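Local coordinates for protein gluconokinase (Sinorhizobium meliloti, PDB 3T61) that probably catalyses the ATP-dependent phosphorylation of D-gluconate to 6-phospho-D-gluconate, at residues A[57-60]-A[61-65]. Sequence-based numbering, arbitrary orientation.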
ATOM      1  N   ASN A  57      -7.232  -0.298   2.003  1.00 33.22           N
ATOM      2  CA  ASN A  57      -6.190   0.368   2.794  1.00 33.20           C
ATOM      3  C   ASN A  57      -5.052   0.875   1.913  1.00 31.28           C
ATOM      4  O   ASN A  57      -4.612   2.010   2.060  1.00 31.61           O
ATOM      5  CB  ASN A  57      -5.633  -0.571   3.879  1.00 33.33           C
ATOM      6  CG  ASN A  57      -6.632  -0.837   5.007  1.00 35.94           C
ATOM      7  OD1 ASN A  57      -7.732  -0.283   5.027  1.00 36.67           O
ATOM      8  ND2 ASN A  57      -6.240  -1.681   5.959  1.00 35.47           N
ATOM      9  N   ILE A  58      -4.588   0.033   0.997  1.00 30.96           N
ATOM     10  CA  ILE A  58      -3.507   0.387   0.086  1.00 33.02           C
ATOM     11  C   ILE A  58      -3.836   1.631  -0.754  1.00 34.86           C
ATOM     12  O   ILE A  58      -2.963   2.470  -1.024  1.00 33.46           O
ATOM     13  CB  ILE A  58      -3.185  -0.804  -0.842  1.00 32.62           C
ATOM     14  CG1 ILE A  58      -2.800  -2.016   0.013  1.00 33.04           C
ATOM     15  CG2 ILE A  58      -2.044  -0.450  -1.787  1.00 32.90           C
ATOM     16  CD1 ILE A  58      -2.561  -3.286  -0.765  1.00 32.62           C
ATOM     17  N   ARG A  59      -5.096   1.753  -1.161  1.00 35.26           N
ATOM     18  CA  ARG A  59      -5.520   2.901  -1.946  1.00 36.44           C
ATOM     19  C   ARG A  59      -5.339   4.173  -1.106  1.00 35.78           C
ATOM     20  O   ARG A  59      -4.790   5.167  -1.582  1.00 34.91           O
ATOM     21  CB  ARG A  59      -6.986   2.744  -2.361  1.00 37.19           C
ATOM     22  CG  ARG A  59      -7.482   3.755  -3.401  1.00 38.78           C
ATOM     23  CD  ARG A  59      -9.000   3.783  -3.405  1.00 39.12           C
ATOM     24  NE  ARG A  59      -9.529   2.426  -3.459  1.00 40.39           N
ATOM     25  CZ  ARG A  59     -10.520   1.974  -2.698  1.00 42.34           C
ATOM     26  NH1 ARG A  59     -11.100   2.772  -1.818  1.00 43.50           N
ATOM     27  NH2 ARG A  59     -10.925   0.713  -2.812  1.00 41.94           N
ATOM     28  N   LYS A  60      -5.798   4.145   0.143  1.00 34.24           N
ATOM     29  CA  LYS A  60      -5.647   5.307   1.010  1.00 33.74           C
ATOM     30  C   LYS A  60      -4.181   5.661   1.228  1.00 32.95           C
ATOM     31  O   LYS A  60      -3.809   6.831   1.176  1.00 32.62           O
ATOM     32  CB  LYS A  60      -6.303   5.075   2.367  1.00 34.61           C
ATOM     33  CG  LYS A  60      -7.808   5.182   2.378  1.00 34.84           C
ATOM     34  CD  LYS A  60      -8.297   5.261   3.815  1.00 36.35           C
ATOM     35  CE  LYS A  60      -9.791   5.468   3.902  1.00 37.41           C
ATOM     36  NZ  LYS A  60     -10.219   5.681   5.313  1.00 37.06           N
HETATM   37  N   MSE A  61      -3.354   4.656   1.482  1.00 31.42           N
HETATM   38  CA  MSE A  61      -1.931   4.887   1.706  1.00 33.22           C
HETATM   39  C   MSE A  61      -1.305   5.452   0.437  1.00 32.15           C
HETATM   40  O   MSE A  61      -0.447   6.333   0.488  1.00 29.23           O
HETATM   41  CB  MSE A  61      -1.251   3.577   2.107  1.00 33.55           C
HETATM   42  CG  MSE A  61      -1.892   2.885   3.309  1.00 37.50           C
HETATM   43 SE   MSE A  61      -1.058   1.171   3.729  1.00 55.30          SE
HETATM   44  CE  MSE A  61       0.126   1.761   5.193  1.00 36.37           C
ATOM     45  N   SER A  62      -1.767   4.956  -0.703  1.00 32.98           N
ATOM     46  CA  SER A  62      -1.280   5.417  -1.999  1.00 35.48           C
ATOM     47  C   SER A  62      -1.529   6.914  -2.145  1.00 35.14           C
ATOM     48  O   SER A  62      -0.708   7.638  -2.703  1.00 35.80           O
ATOM     49  CB  SER A  62      -2.010   4.680  -3.118  1.00 35.89           C
ATOM     50  OG  SER A  62      -1.454   4.995  -4.373  1.00 42.66           O
ATOM     51  N   GLU A  63      -2.664   7.369  -1.618  1.00 34.29           N
ATOM     52  CA  GLU A  63      -3.062   8.770  -1.691  1.00 34.24           C
ATOM     53  C   GLU A  63      -2.453   9.633  -0.586  1.00 34.53           C
ATOM     54  O   GLU A  63      -2.574  10.856  -0.610  1.00 34.61           O
ATOM     55  CB  GLU A  63      -4.590   8.860  -1.658  1.00 32.41           C
ATOM     56  CG  GLU A  63      -5.247   8.054  -2.781  1.00 35.11           C
ATOM     57  CD  GLU A  63      -6.693   7.663  -2.480  1.00 37.30           C
ATOM     58  OE1 GLU A  63      -7.070   7.655  -1.292  1.00 35.95           O
ATOM     59  OE2 GLU A  63      -7.440   7.338  -3.430  1.00 37.93           O
ATOM     60  N   GLY A  64      -1.782   8.999   0.369  1.00 32.38           N
ATOM     61  CA  GLY A  64      -1.191   9.753   1.456  1.00 33.07           C
ATOM     62  C   GLY A  64      -2.246  10.161   2.463  1.00 33.45           C
ATOM     63  O   GLY A  64      -2.092  11.160   3.164  1.00 31.72           O
ATOM     64  N   ILE A  65      -3.330   9.394   2.521  1.00 33.70           N
ATOM     65  CA  ILE A  65      -4.417   9.648   3.460  1.00 34.85           C
ATOM     66  C   ILE A  65      -4.281   8.679   4.642  1.00 34.19           C
ATOM     67  O   ILE A  65      -4.041   7.488   4.448  1.00 32.87           O
ATOM     68  CB  ILE A  65      -5.817   9.440   2.779  1.00 36.77           C
ATOM     69  CG1 ILE A  65      -6.279  10.731   2.089  1.00 37.95           C
ATOM     70  CG2 ILE A  65      -6.862   9.031   3.816  1.00 37.46           C
ATOM     71  CD1 ILE A  65      -5.476  11.122   0.887  1.00 38.03           C
TER
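M61 N donates to N57 O at 3.0 Å, an almost straight i to i+4 bond of helix 55-63. The selenomethionine side chain follows the same carbonyl: chi1 of -55° sets CG beside its own backbone N, and CG ends 3.1 Å from N57 O. S62 N repeats the pattern on I58 O at 2.8 Å, less straight, while its CB rests against the carbonyl oxygens of I58 and R59. E63 N keeps the i to i+4 bond to R59 O at 3.1 Å and adds a weak second one to K60 O. The E63 side chain runs alongside that of R59, both pointing the same way, with OE2 3.6 Å from R59 CG. The guanidinium and carboxylate planes lie 59° apart and no salt bridge forms, since R59 NE is 5.3 Å from E63 OE2; the guanidinium instead pairs with E48 of the second subunit. With an alanine in place of E63 the carboxylate is gone, and CG and CD of R59 would probably be left less covered, with the bound phosphate ion losing a nearby acidic neighbour. G64 then ends the helix in a Schellman motif, identified by its phi of 77° and by two bonds back into the last turn, G64 N to M61 O and I65 N to K60 O, the latter 2.9 Å long. Beyond the glycine, I65 folds back toward the helix, and its CG2 meets K60 CD at 4.0 Å, the two side chains crossing nearly at right angles. The extended K60 chain continues past this apolar touch to a salt bridge between NZ and D71.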